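Esterase E25 (Uncultured bacterium, PDB 4Q05) probably hydrolyses carboxylic esters, as a bacterial enzyme of the GTSAG-motif subfamily of the hormone-sensitive lipase family with an alpha/beta hydrolase fold. Local coordinates at residues K131-T136 and V162-I167; T158-R163 and A349-F354; P227-L232 and A353-H358; T294-G299 and V320-F325. All coordinates share one frame; numbering follows the deposited sequence.

Interaction 1: K131-T136 and V162-I167; sequences KLFVHT and VRVLSI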
loop_
_atom_site.group_PDB
_atom_site.type_symbol
_atom_site.label_atom_id
_atom_site.label_comp_id
_atom_site.label_asym_id
_atom_site.label_seq_id
_atom_site.Cartn_x
_atom_site.Cartn_y
_atom_site.Cartn_z
ATOM N N LYS A 131 -19.559 -18.295 -12.393
ATOM C CA LYS A 131 -18.235 -17.704 -12.528
ATOM C C LYS A 131 -17.178 -18.720 -12.103
ATOM O O LYS A 131 -17.490 -19.719 -11.455
ATOM C CB LYS A 131 -18.133 -16.436 -11.673
ATOM C CG LYS A 131 -19.241 -15.402 -11.920
ATOM C CD LYS A 131 -19.365 -15.044 -13.389
ATOM C CE LYS A 131 -20.208 -13.784 -13.588
ATOM N NZ LYS A 131 -21.495 -13.873 -12.857
ATOM N N LEU A 132 -15.924 -18.470 -12.457
ATOM C CA LEU A 132 -14.859 -19.380 -12.058
ATOM C C LEU A 132 -13.574 -18.633 -11.729
ATOM O O LEU A 132 -13.171 -17.709 -12.446
ATOM C CB LEU A 132 -14.591 -20.418 -13.152
ATOM C CG LEU A 132 -13.486 -21.435 -12.857
ATOM C CD1 LEU A 132 -13.881 -22.352 -11.718
ATOM C CD2 LEU A 132 -13.158 -22.248 -14.114
ATOM N N PHE A 133 -12.937 -19.034 -10.636
ATOM C CA PHE A 133 -11.667 -18.443 -10.259
ATOM C C PHE A 133 -10.588 -19.455 -10.570
ATOM O O PHE A 133 -10.540 -20.528 -9.973
ATOM C CB PHE A 133 -11.638 -18.086 -8.768
ATOM C CG PHE A 133 -10.402 -17.337 -8.357
ATOM C CD1 PHE A 133 -9.187 -17.990 -8.252
ATOM C CD2 PHE A 133 -10.460 -15.978 -8.084
ATOM C CE1 PHE A 133 -8.043 -17.313 -7.889
ATOM C CE2 PHE A 133 -9.329 -15.287 -7.718
ATOM C CZ PHE A 133 -8.108 -15.956 -7.618
ATOM N N VAL A 134 -9.726 -19.116 -11.518
ATOM C CA VAL A 134 -8.644 -20.012 -11.886
ATOM C C VAL A 134 -7.411 -19.589 -11.103
ATOM O O VAL A 134 -6.919 -18.460 -11.233
ATOM C CB VAL A 134 -8.377 -19.982 -13.395
ATOM C CG1 VAL A 134 -7.194 -20.881 -13.729
ATOM C CG2 VAL A 134 -9.642 -20.404 -14.166
ATOM N N HIS A 135 -6.917 -20.495 -10.277
ATOM C CA HIS A 135 -5.924 -20.116 -9.285
ATOM C C HIS A 135 -4.554 -20.661 -9.653
ATOM O O HIS A 135 -4.428 -21.809 -10.082
ATOM C CB HIS A 135 -6.353 -20.623 -7.913
ATOM C CG HIS A 135 -5.248 -20.633 -6.911
ATOM N ND1 HIS A 135 -4.712 -19.476 -6.385
ATOM C CD2 HIS A 135 -4.569 -21.658 -6.341
ATOM C CE1 HIS A 135 -3.747 -19.789 -5.536
ATOM N NE2 HIS A 135 -3.637 -21.106 -5.496
ATOM N N THR A 136 -3.529 -19.829 -9.502
ATOM C CA THR A 136 -2.163 -20.247 -9.782
ATOM C C THR A 136 -1.377 -20.076 -8.493
ATOM O O THR A 136 -1.192 -18.954 -8.018
ATOM C CB THR A 136 -1.532 -19.391 -10.886
ATOM O OG1 THR A 136 -1.668 -18.011 -10.547
ATOM C CG2 THR A 136 -2.259 -19.632 -12.206
ATOM N N VAL A 162 -16.601 -18.650 -4.212
ATOM C CA VAL A 162 -16.537 -18.851 -5.644
ATOM C C VAL A 162 -15.849 -20.187 -5.856
ATOM O O VAL A 162 -15.010 -20.583 -5.051
ATOM C CB VAL A 162 -15.713 -17.735 -6.308
ATOM C CG1 VAL A 162 -14.246 -17.828 -5.859
ATOM C CG2 VAL A 162 -15.822 -17.809 -7.820
ATOM N N ARG A 163 -16.221 -20.904 -6.912
ATOM C CA ARG A 163 -15.505 -22.124 -7.262
ATOM C C ARG A 163 -14.132 -21.750 -7.759
ATOM O O ARG A 163 -13.975 -20.779 -8.489
ATOM C CB ARG A 163 -16.231 -22.895 -8.365
ATOM C CG ARG A 163 -17.568 -23.458 -7.938
ATOM C CD ARG A 163 -18.202 -24.270 -9.064
ATOM N NE ARG A 163 -19.529 -24.726 -8.680
ATOM C CZ ARG A 163 -20.630 -23.990 -8.797
ATOM N NH1 ARG A 163 -20.568 -22.763 -9.311
ATOM N NH2 ARG A 163 -21.793 -24.489 -8.408
ATOM N N VAL A 164 -13.148 -22.547 -7.371
ATOM C CA VAL A 164 -11.786 -22.352 -7.796
ATOM C C VAL A 164 -11.294 -23.574 -8.555
ATOM O O VAL A 164 -11.593 -24.711 -8.198
ATOM C CB VAL A 164 -10.862 -22.130 -6.592
ATOM C CG1 VAL A 164 -9.429 -21.989 -7.059
ATOM C CG2 VAL A 164 -11.311 -20.896 -5.813
ATOM N N LEU A 165 -10.551 -23.321 -9.617
ATOM C CA LEU A 165 -9.836 -24.361 -10.328
ATOM C C LEU A 165 -8.351 -24.042 -10.162
ATOM O O LEU A 165 -7.853 -23.060 -10.715
ATOM C CB LEU A 165 -10.231 -24.355 -11.807
ATOM C CG LEU A 165 -9.466 -25.330 -12.717
ATOM C CD1 LEU A 165 -9.771 -26.766 -12.320
ATOM C CD2 LEU A 165 -9.837 -25.091 -14.172
ATOM N N SER A 166 -7.646 -24.849 -9.377
ATOM C CA SER A 166 -6.239 -24.567 -9.119
ATOM C C SER A 166 -5.360 -25.357 -10.066
ATOM O O SER A 166 -5.490 -26.572 -10.181
ATOM C CB SER A 166 -5.861 -24.868 -7.666
ATOM O OG SER A 166 -4.577 -24.335 -7.375
ATOM N N ILE A 167 -4.468 -24.655 -10.751
ATOM C CA ILE A 167 -3.615 -25.299 -11.731
ATOM C C ILE A 167 -2.302 -25.797 -11.123
ATOM O O ILE A 167 -1.490 -25.023 -10.634
ATOM C CB ILE A 167 -3.310 -24.363 -12.901
ATOM C CG1 ILE A 167 -4.633 -23.819 -13.463
ATOM C CG2 ILE A 167 -2.455 -25.102 -13.939
ATOM C CD1 ILE A 167 -4.476 -22.819 -14.584
HETATM O O HOH W 1 -18.465 -20.220 -8.940
HETATM O O HOH W 2 -2.236 -23.547 -8.486
#

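Interaction 2: T158-R163 and A349-F354; sequences TLAKVR and AELNAF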
loop_
_atom_site.group_PDB
_atom_site.type_symbol
_atom_site.label_atom_id
_atom_site.label_comp_id
_atom_site.label_asym_id
_atom_site.label_seq_id
_atom_site.Cartn_x
_atom_site.Cartn_y
_atom_site.Cartn_z
ATOM N N THR A 158 -13.549 -20.552 -0.154
ATOM C CA THR A 158 -14.476 -20.378 0.967
ATOM C C THR A 158 -14.825 -18.940 1.232
ATOM O O THR A 158 -15.990 -18.615 1.426
ATOM C CB THR A 158 -13.948 -20.916 2.309
ATOM O OG1 THR A 158 -12.519 -20.997 2.294
ATOM C CG2 THR A 158 -14.539 -22.242 2.606
ATOM N N LEU A 159 -13.815 -18.080 1.268
ATOM C CA LEU A 159 -14.045 -16.704 1.691
ATOM C C LEU A 159 -14.543 -15.820 0.571
ATOM O O LEU A 159 -15.365 -14.946 0.806
ATOM C CB LEU A 159 -12.785 -16.118 2.322
ATOM C CG LEU A 159 -12.383 -16.869 3.589
ATOM C CD1 LEU A 159 -11.271 -16.152 4.328
ATOM C CD2 LEU A 159 -13.594 -17.033 4.479
ATOM N N ALA A 160 -14.051 -16.021 -0.651
ATOM C CA ALA A 160 -14.587 -15.247 -1.755
ATOM C C ALA A 160 -15.872 -15.880 -2.304
ATOM O O ALA A 160 -16.530 -15.303 -3.162
ATOM C CB ALA A 160 -13.546 -15.058 -2.862
ATOM N N LYS A 161 -16.218 -17.061 -1.792
ATOM C CA LYS A 161 -17.462 -17.743 -2.155
ATOM C C LYS A 161 -17.590 -17.970 -3.653
ATOM O O LYS A 161 -18.556 -17.542 -4.291
ATOM C CB LYS A 161 -18.660 -16.961 -1.633
ATOM C CG LYS A 161 -18.615 -16.749 -0.121
ATOM C CD LYS A 161 -19.796 -15.907 0.345
ATOM C CE LYS A 161 -19.708 -15.614 1.843
ATOM N NZ LYS A 161 -20.794 -14.682 2.277
ATOM N N VAL A 162 -16.601 -18.650 -4.212
ATOM C CA VAL A 162 -16.537 -18.851 -5.644
ATOM C C VAL A 162 -15.849 -20.187 -5.856
ATOM O O VAL A 162 -15.010 -20.583 -5.051
ATOM C CB VAL A 162 -15.713 -17.735 -6.308
ATOM C CG1 VAL A 162 -14.246 -17.828 -5.859
ATOM C CG2 VAL A 162 -15.822 -17.809 -7.820
ATOM N N ARG A 163 -16.221 -20.904 -6.912
ATOM C CA ARG A 163 -15.505 -22.124 -7.262
ATOM C C ARG A 163 -14.132 -21.750 -7.759
ATOM O O ARG A 163 -13.975 -20.779 -8.489
ATOM C CB ARG A 163 -16.231 -22.895 -8.365
ATOM C CG ARG A 163 -17.568 -23.458 -7.938
ATOM C CD ARG A 163 -18.202 -24.270 -9.064
ATOM N NE ARG A 163 -19.529 -24.726 -8.680
ATOM C CZ ARG A 163 -20.630 -23.990 -8.797
ATOM N NH1 ARG A 163 -20.568 -22.763 -9.311
ATOM N NH2 ARG A 163 -21.793 -24.489 -8.408
ATOM N N ALA A 349 -13.473 -10.854 1.650
ATOM C CA ALA A 349 -14.745 -10.173 1.447
ATOM C C ALA A 349 -14.596 -9.089 0.363
ATOM O O ALA A 349 -15.453 -8.950 -0.511
ATOM C CB ALA A 349 -15.264 -9.582 2.758
ATOM N N GLU A 350 -13.491 -8.347 0.398
ATOM C CA GLU A 350 -13.197 -7.381 -0.660
ATOM C C GLU A 350 -13.016 -8.082 -2.016
ATOM O O GLU A 350 -13.511 -7.604 -3.030
ATOM C CB GLU A 350 -11.946 -6.563 -0.320
ATOM C CG GLU A 350 -12.106 -5.645 0.901
ATOM C CD GLU A 350 -12.898 -4.363 0.610
ATOM O OE1 GLU A 350 -13.301 -4.125 -0.552
ATOM O OE2 GLU A 350 -13.114 -3.590 1.565
ATOM N N LEU A 351 -12.312 -9.215 -2.034
ATOM C CA LEU A 351 -12.132 -9.946 -3.281
ATOM C C LEU A 351 -13.503 -10.329 -3.815
ATOM O O LEU A 351 -13.809 -10.133 -4.992
ATOM C CB LEU A 351 -11.272 -11.201 -3.080
ATOM C CG LEU A 351 -11.044 -12.013 -4.365
ATOM C CD1 LEU A 351 -10.506 -11.120 -5.477
ATOM C CD2 LEU A 351 -10.126 -13.218 -4.142
ATOM N N ASN A 352 -14.337 -10.867 -2.935
ATOM C CA ASN A 352 -15.687 -11.234 -3.323
ATOM C C ASN A 352 -16.424 -10.073 -3.966
ATOM O O ASN A 352 -17.045 -10.227 -5.016
ATOM C CB ASN A 352 -16.476 -11.751 -2.122
ATOM C CG ASN A 352 -17.939 -11.977 -2.455
ATOM O OD1 ASN A 352 -18.324 -13.045 -2.937
ATOM N ND2 ASN A 352 -18.753 -10.974 -2.215
ATOM N N ALA A 353 -16.356 -8.904 -3.336
ATOM C CA ALA A 353 -17.016 -7.724 -3.879
ATOM C C ALA A 353 -16.412 -7.354 -5.231
ATOM O O ALA A 353 -17.099 -6.894 -6.131
ATOM C CB ALA A 353 -16.926 -6.553 -2.906
ATOM N N PHE A 354 -15.118 -7.584 -5.361
ATOM C CA PHE A 354 -14.379 -7.236 -6.564
ATOM C C PHE A 354 -14.792 -8.157 -7.711
ATOM O O PHE A 354 -14.973 -7.710 -8.837
ATOM C CB PHE A 354 -12.881 -7.358 -6.270
ATOM C CG PHE A 354 -12.000 -6.912 -7.391
ATOM C CD1 PHE A 354 -11.602 -5.588 -7.493
ATOM C CD2 PHE A 354 -11.533 -7.827 -8.327
ATOM C CE1 PHE A 354 -10.768 -5.175 -8.515
ATOM C CE2 PHE A 354 -10.682 -7.421 -9.347
ATOM C CZ PHE A 354 -10.309 -6.089 -9.445
#

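Interaction 3: P227-L232 and A353-H358; sequences PGALFL and AFLLQH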
loop_
_atom_site.group_PDB
_atom_site.type_symbol
_atom_site.label_atom_id
_atom_site.label_comp_id
_atom_site.label_asym_id
_atom_site.label_seq_id
_atom_site.Cartn_x
_atom_site.Cartn_y
_atom_site.Cartn_z
ATOM N N PRO A 227 -9.361 -12.673 -18.915
ATOM C CA PRO A 227 -10.228 -12.907 -17.753
ATOM C C PRO A 227 -10.976 -11.629 -17.376
ATOM O O PRO A 227 -10.523 -10.535 -17.717
ATOM C CB PRO A 227 -9.232 -13.275 -16.640
ATOM C CG PRO A 227 -8.030 -13.767 -17.338
ATOM C CD PRO A 227 -7.947 -12.956 -18.613
ATOM N N GLY A 228 -12.104 -11.771 -16.690
ATOM C CA GLY A 228 -12.856 -10.625 -16.216
ATOM C C GLY A 228 -12.162 -9.889 -15.077
ATOM O O GLY A 228 -12.440 -8.718 -14.829
ATOM N N ALA A 229 -11.265 -10.573 -14.378
ATOM C CA ALA A 229 -10.562 -9.968 -13.242
ATOM C C ALA A 229 -9.299 -10.753 -12.915
ATOM O O ALA A 229 -9.224 -11.953 -13.188
ATOM C CB ALA A 229 -11.467 -9.929 -12.021
ATOM N N LEU A 230 -8.307 -10.082 -12.331
ATOM C CA LEU A 230 -7.102 -10.773 -11.892
ATOM C C LEU A 230 -6.949 -10.589 -10.405
ATOM O O LEU A 230 -7.337 -9.556 -9.865
ATOM C CB LEU A 230 -5.862 -10.190 -12.558
ATOM C CG LEU A 230 -5.816 -10.173 -14.076
ATOM C CD1 LEU A 230 -4.438 -9.679 -14.502
ATOM C CD2 LEU A 230 -6.106 -11.562 -14.643
ATOM N N PHE A 231 -6.388 -11.597 -9.753
ATOM C CA PHE A 231 -5.979 -11.501 -8.361
ATOM C C PHE A 231 -4.466 -11.671 -8.289
ATOM O O PHE A 231 -3.933 -12.690 -8.738
ATOM C CB PHE A 231 -6.659 -12.601 -7.550
ATOM C CG PHE A 231 -6.177 -12.692 -6.143
ATOM C CD1 PHE A 231 -6.573 -11.753 -5.209
ATOM C CD2 PHE A 231 -5.312 -13.706 -5.755
ATOM C CE1 PHE A 231 -6.124 -11.829 -3.898
ATOM C CE2 PHE A 231 -4.867 -13.797 -4.461
ATOM C CZ PHE A 231 -5.271 -12.856 -3.523
ATOM N N LEU A 232 -3.771 -10.664 -7.761
ATOM C CA LEU A 232 -2.325 -10.755 -7.578
ATOM C C LEU A 232 -1.956 -10.529 -6.114
ATOM O O LEU A 232 -1.815 -9.382 -5.657
ATOM C CB LEU A 232 -1.603 -9.735 -8.452
ATOM C CG LEU A 232 -1.905 -9.797 -9.948
ATOM C CD1 LEU A 232 -1.167 -8.675 -10.649
ATOM C CD2 LEU A 232 -1.485 -11.150 -10.523
ATOM N N ALA A 353 -16.356 -8.904 -3.336
ATOM C CA ALA A 353 -17.016 -7.724 -3.879
ATOM C C ALA A 353 -16.412 -7.354 -5.231
ATOM O O ALA A 353 -17.099 -6.894 -6.131
ATOM C CB ALA A 353 -16.926 -6.553 -2.906
ATOM N N PHE A 354 -15.118 -7.584 -5.361
ATOM C CA PHE A 354 -14.379 -7.236 -6.564
ATOM C C PHE A 354 -14.792 -8.157 -7.711
ATOM O O PHE A 354 -14.973 -7.710 -8.837
ATOM C CB PHE A 354 -12.881 -7.358 -6.270
ATOM C CG PHE A 354 -12.000 -6.912 -7.391
ATOM C CD1 PHE A 354 -11.602 -5.588 -7.493
ATOM C CD2 PHE A 354 -11.533 -7.827 -8.327
ATOM C CE1 PHE A 354 -10.768 -5.175 -8.515
ATOM C CE2 PHE A 354 -10.682 -7.421 -9.347
ATOM C CZ PHE A 354 -10.309 -6.089 -9.445
ATOM N N LEU A 355 -14.948 -9.444 -7.413
ATOM C CA LEU A 355 -15.427 -10.411 -8.405
ATOM C C LEU A 355 -16.880 -10.137 -8.806
ATOM O O LEU A 355 -17.242 -10.258 -9.973
ATOM C CB LEU A 355 -15.299 -11.840 -7.873
ATOM C CG LEU A 355 -13.893 -12.329 -7.509
ATOM C CD1 LEU A 355 -13.950 -13.763 -7.020
ATOM C CD2 LEU A 355 -12.942 -12.197 -8.697
ATOM N N LEU A 356 -17.716 -9.781 -7.839
ATOM C CA LEU A 356 -19.101 -9.424 -8.158
ATOM C C LEU A 356 -19.158 -8.209 -9.075
ATOM O O LEU A 356 -20.011 -8.119 -9.951
ATOM C CB LEU A 356 -19.918 -9.164 -6.891
ATOM C CG LEU A 356 -20.233 -10.409 -6.062
ATOM C CD1 LEU A 356 -20.915 -10.021 -4.762
ATOM C CD2 LEU A 356 -21.094 -11.374 -6.864
ATOM N N GLN A 357 -18.246 -7.268 -8.882
ATOM C CA GLN A 357 -18.264 -6.072 -9.722
ATOM C C GLN A 357 -17.741 -6.301 -11.138
ATOM O O GLN A 357 -18.291 -5.761 -12.099
ATOM C CB GLN A 357 -17.501 -4.924 -9.073
ATOM C CG GLN A 357 -17.338 -3.738 -10.013
ATOM C CD GLN A 357 -16.977 -2.449 -9.298
ATOM O OE1 GLN A 357 -16.879 -1.388 -9.920
ATOM N NE2 GLN A 357 -16.771 -2.535 -7.992
ATOM N N HIS A 358 -16.690 -7.105 -11.278
ATOM C CA HIS A 358 -15.995 -7.170 -12.555
ATOM C C HIS A 358 -16.308 -8.386 -13.432
ATOM O O HIS A 358 -16.176 -8.314 -14.648
ATOM C CB HIS A 358 -14.487 -7.018 -12.343
ATOM C CG HIS A 358 -14.107 -5.722 -11.695
ATOM N ND1 HIS A 358 -14.286 -4.506 -12.313
ATOM C CD2 HIS A 358 -13.589 -5.450 -10.473
ATOM C CE1 HIS A 358 -13.877 -3.538 -11.511
ATOM N NE2 HIS A 358 -13.454 -4.083 -10.385
#

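Interaction 4: T294-G299 and V320-F325; sequences TFLITG and VVADLF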
loop_
_atom_site.group_PDB
_atom_site.type_symbol
_atom_site.label_atom_id
_atom_site.label_comp_id
_atom_site.label_asym_id
_atom_site.label_seq_id
_atom_site.Cartn_x
_atom_site.Cartn_y
_atom_site.Cartn_z
ATOM N N THR A 294 -7.626 -5.523 -11.658
ATOM C CA THR A 294 -6.715 -6.316 -10.851
ATOM C C THR A 294 -6.809 -5.955 -9.361
ATOM O O THR A 294 -6.910 -4.784 -8.988
ATOM C CB THR A 294 -5.277 -6.138 -11.363
ATOM O OG1 THR A 294 -5.208 -6.607 -12.713
ATOM C CG2 THR A 294 -4.256 -6.908 -10.508
ATOM N N PHE A 295 -6.776 -6.987 -8.528
ATOM C CA PHE A 295 -6.885 -6.866 -7.083
ATOM C C PHE A 295 -5.536 -7.313 -6.543
ATOM O O PHE A 295 -5.077 -8.421 -6.859
ATOM C CB PHE A 295 -8.012 -7.792 -6.612
ATOM C CG PHE A 295 -8.296 -7.760 -5.121
ATOM C CD1 PHE A 295 -7.432 -8.357 -4.215
ATOM C CD2 PHE A 295 -9.475 -7.205 -4.645
ATOM C CE1 PHE A 295 -7.722 -8.356 -2.857
ATOM C CE2 PHE A 295 -9.776 -7.216 -3.292
ATOM C CZ PHE A 295 -8.897 -7.788 -2.400
ATOM N N LEU A 296 -4.886 -6.464 -5.749
ATOM C CA LEU A 296 -3.559 -6.799 -5.226
ATOM C C LEU A 296 -3.522 -6.685 -3.712
ATOM O O LEU A 296 -4.152 -5.816 -3.137
ATOM C CB LEU A 296 -2.473 -5.880 -5.803
ATOM C CG LEU A 296 -2.366 -5.800 -7.328
ATOM C CD1 LEU A 296 -3.139 -4.579 -7.829
ATOM C CD2 LEU A 296 -0.892 -5.720 -7.743
ATOM N N ILE A 297 -2.767 -7.563 -3.077
ATOM C CA ILE A 297 -2.690 -7.569 -1.627
ATOM C C ILE A 297 -1.274 -7.877 -1.170
ATOM O O ILE A 297 -0.561 -8.685 -1.781
ATOM C CB ILE A 297 -3.719 -8.554 -1.014
ATOM C CG1 ILE A 297 -3.586 -8.591 0.511
ATOM C CG2 ILE A 297 -3.531 -9.941 -1.564
ATOM C CD1 ILE A 297 -4.643 -9.439 1.159
ATOM N N THR A 298 -0.858 -7.200 -0.109
ATOM C CA THR A 298 0.462 -7.393 0.458
ATOM C C THR A 298 0.394 -6.843 1.896
ATOM O O THR A 298 -0.693 -6.670 2.434
ATOM C CB THR A 298 1.547 -6.694 -0.404
ATOM O OG1 THR A 298 2.846 -6.874 0.175
ATOM C CG2 THR A 298 1.252 -5.201 -0.542
ATOM N N GLY A 299 1.534 -6.589 2.527
ATOM C CA GLY A 299 1.505 -6.074 3.884
ATOM C C GLY A 299 2.818 -5.423 4.234
ATOM O O GLY A 299 3.770 -5.505 3.463
ATOM N N VAL A 320 -5.319 0.793 -16.029
ATOM C CA VAL A 320 -6.016 -0.399 -15.562
ATOM C C VAL A 320 -6.697 -0.145 -14.220
ATOM O O VAL A 320 -6.154 0.533 -13.362
ATOM C CB VAL A 320 -5.038 -1.577 -15.403
ATOM C CG1 VAL A 320 -5.764 -2.797 -14.882
ATOM C CG2 VAL A 320 -4.339 -1.879 -16.744
ATOM N N VAL A 321 -7.888 -0.692 -14.042
ATOM C CA VAL A 321 -8.515 -0.690 -12.732
ATOM C C VAL A 321 -7.709 -1.614 -11.830
ATOM O O VAL A 321 -7.569 -2.806 -12.107
ATOM C CB VAL A 321 -9.975 -1.171 -12.812
ATOM C CG1 VAL A 321 -10.599 -1.201 -11.419
ATOM C CG2 VAL A 321 -10.785 -0.267 -13.755
ATOM N N ALA A 322 -7.134 -1.060 -10.775
ATOM C CA ALA A 322 -6.364 -1.872 -9.844
ATOM C C ALA A 322 -6.574 -1.367 -8.427
ATOM O O ALA A 322 -6.407 -0.179 -8.147
ATOM C CB ALA A 322 -4.885 -1.868 -10.216
ATOM N N ASP A 323 -6.977 -2.282 -7.552
ATOM C CA ASP A 323 -7.256 -1.966 -6.159
ATOM C C ASP A 323 -6.186 -2.588 -5.290
ATOM O O ASP A 323 -5.915 -3.787 -5.395
ATOM C CB ASP A 323 -8.641 -2.477 -5.779
ATOM C CG ASP A 323 -9.751 -1.699 -6.475
ATOM O OD1 ASP A 323 -9.500 -0.523 -6.828
ATOM O OD2 ASP A 323 -10.870 -2.238 -6.673
ATOM N N LEU A 324 -5.561 -1.771 -4.443
ATOM C CA LEU A 324 -4.480 -2.250 -3.595
ATOM C C LEU A 324 -4.911 -2.325 -2.128
ATOM O O LEU A 324 -5.563 -1.408 -1.615
ATOM C CB LEU A 324 -3.267 -1.318 -3.701
ATOM C CG LEU A 324 -2.143 -1.650 -2.702
ATOM C CD1 LEU A 324 -1.415 -2.953 -3.041
ATOM C CD2 LEU A 324 -1.135 -0.505 -2.620
ATOM N N PHE A 325 -4.534 -3.418 -1.468
ATOM C CA PHE A 325 -4.728 -3.592 -0.029
ATOM C C PHE A 325 -3.402 -3.965 0.614
ATOM O O PHE A 325 -2.754 -4.921 0.202
ATOM C CB PHE A 325 -5.783 -4.669 0.241
ATOM C CG PHE A 325 -7.127 -4.318 -0.318
ATOM C CD1 PHE A 325 -7.405 -4.521 -1.659
ATOM C CD2 PHE A 325 -8.094 -3.746 0.484
ATOM C CE1 PHE A 325 -8.639 -4.179 -2.183
ATOM C CE2 PHE A 325 -9.330 -3.398 -0.032
ATOM C CZ PHE A 325 -9.601 -3.618 -1.367
#

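Interaction 1: K131-T136 and V162-I167
The carbonyl oxygen of His135 is held by three groups at once: Ile167 N donates to it at 2.9 Å almost head-on, a water donates at 3.2 Å, and the CA-H of Ser166 leans in beside them. The same water accepts a hydrogen bond from Ser166 OG and donates another to Ile167 O, so it links the Ser166 hydroxyl and Ile167 O with His135 O of the neighbouring strand. Three further bonds complete the parallel ladder, whose strands meet at 23°. Leu165 N to Phe133 O measures 2.8 Å, Phe133 N uses Arg163 O, and His135 N reaches Leu165 O from 35° above the carbonyl plane. At the opposite end a second water joins Lys131 O to Arg163 N.

Above and below the ladder the side chains separate by alternation. Val164 CG1 lies 3.5 Å from His135 CB, while Val162 CG1 packs against Phe133 CB; this face is roofed by helix 151-160, which links the two strands in a beta-alpha-beta crossover. On the other face Val134 CG1, anti to its main-chain nitrogen (chi1 177°), presses on Ile167 CD1 at 3.4 Å, a tight carbon contact beneath helix 179-194. Buried strand amides thus find carbonyl partners across the ladder, and the water satisfies the Ser166 hydroxyl by bridging it to the main-chain oxygens of His135 and Ile167.

Interaction 2: T158-R163 and A349-F354
Where helix 151-160, the connecting helix of a beta-alpha-beta crossover, runs out, its last turn meets the C-terminal helix 342-358 through Ala160, which sits against Leu351 and Asn352. The backbones come close, Ala160 CA lying 4.4 Å from Asn352 CA, consistent with the small side chain of Ala160. That methyl touches a single branch of Leu351: CD2 lies 4.1 Å from Ala160 CB. Beside it, Asn352 CB rests 3.7 Å from Ala160 O, its methylene lying alongside the Ala160 carbonyl.

With CG anti to the main-chain nitrogen (chi1 173°), the Asn352 side chain stretches out from its own helix and carries the amide to the carbonyl of Ala160. The modelled OD1 is 2.9 Å from Ala160 O, but the amide is probably turned over, and a hydrogen bond may form once it is turned back. Lys161 then leaves the helix with a positive phi of 56°, steering the chain toward strand 164-168.

Leu159 packs on Thr344 and Phe348 earlier in helix 342-358, whereas Glu350 forms a salt bridge with Arg316 of the second subunit. The junction between the two helices therefore combines a small apolar contact, Ala160 CB with Leu351 CD2, and a polar meeting at the Ala160 carbonyl whose nature depends on how the Asn352 amide is turned.

Interaction 3: P227-L232 and A353-H358
Ala229 supplies the apolar part of this contact with one methyl group. Its CB stands 3.7 Å from Phe354 CE2, at an oblique approach to the ring, and 4.3 Å from CD2 of Leu355; the CB of His358 closes in from the next turn of the helix. The methyl therefore rests among three side chains of helix 342-358, two from neighbouring positions and one a turn further on.

Strand 229-235 lies well inside the central sheet of the alpha/beta hydrolase fold, hydrogen-bonded on its flanks to strands 200-205 and 294-299, and the final helix packs along it. The short axes run nearly antiparallel, at 158°, and approach to 9.3 Å.

Contacts between main-chain oxygens and carbon form a second group, with no hydrogen bond crossing the interface. Gly228 O lies 3.6 Å from His358 CB, and Leu230 O is 4.0 Å from Phe354 CE2.

Aromatic packing around Phe354 is the third. The imidazole of His358, its CG beside the backbone nitrogen (chi1 -60°), folds back so that CD2 sits 3.3 Å above the centre of one face of the Phe354 ring. Phe354 also meets Phe295 of strand 294-299 edge-to-face.

Interaction 4: T294-G299 and V320-F325
Phe295 and Phe325 make the dense part of this contact. Their rings are nearly parallel, inclined by 20°, yet slid so far apart that they barely overlap, with 4.8 Å between centroids. Phe325 CD1 lies over one face of the Phe295 ring near its rim, and Phe295 CE2 comes within 3.4 Å of Phe325 CE1. Different first torsions bring them together: the Phe295 ring stem is anti to its backbone nitrogen (chi1 -178°), whereas that of Phe325 stands beside its own (chi1 -62°), and the two side chains cross at about a right angle. Leu296 O sits at the edge of the Phe325 ring, near its plane, while accepting a bond from Phe325 N at 2.9 Å.

Five backbone hydrogen bonds form the parallel ladder beneath, from Thr294 N to Val321 O (2.8 Å) through to Thr298 N with Phe325 O. The strands are the last two of the alpha/beta hydrolase sheet, linked by helix 305-317 in a beta-alpha-beta crossover. On the face of that helix packing is lighter: Leu296 CD1 lies 4.0 Å from Ala322 CB, and Leu324 CD1 reaches 4.2 Å from Leu296 CB.

The side chains at the start of the second segment are looser still. Val320 CG1 approaches Thr294 OG1, which is hydrogen-bonded to Pro292 O, no nearer than 4.4 Å. Val321 is exposed, while Asp323, partly exposed, packs on Phe354. At this edge strand the second subunit also packs, its Leu324 on Leu324 and its Arg316 on Phe325.

Interactions 1 and 4 lie in separate parts of one sheet, their centres 18 Å apart and without touching, while interactions 2 and 3 place helix 342-358 over the ground between. Phe231 is a common neighbour: its CB is 3.7 Å from Phe133 CZ, and its CD1 is 4.0 Å from Leu351 CD2. Strands 229-235 and 294-299 are adjacent, so interaction 3 runs into interaction 4, with Leu232 N 2.7 Å from Phe295 O, probably a hydrogen bond. Toward the active site, the side chain of His135 in interaction 1 touches residues of what is probably the nucleophile elbow around Ser206. Interaction 4 borders the second subunit, and the side chain of Leu324 is about 3 Å from a bound sodium ion.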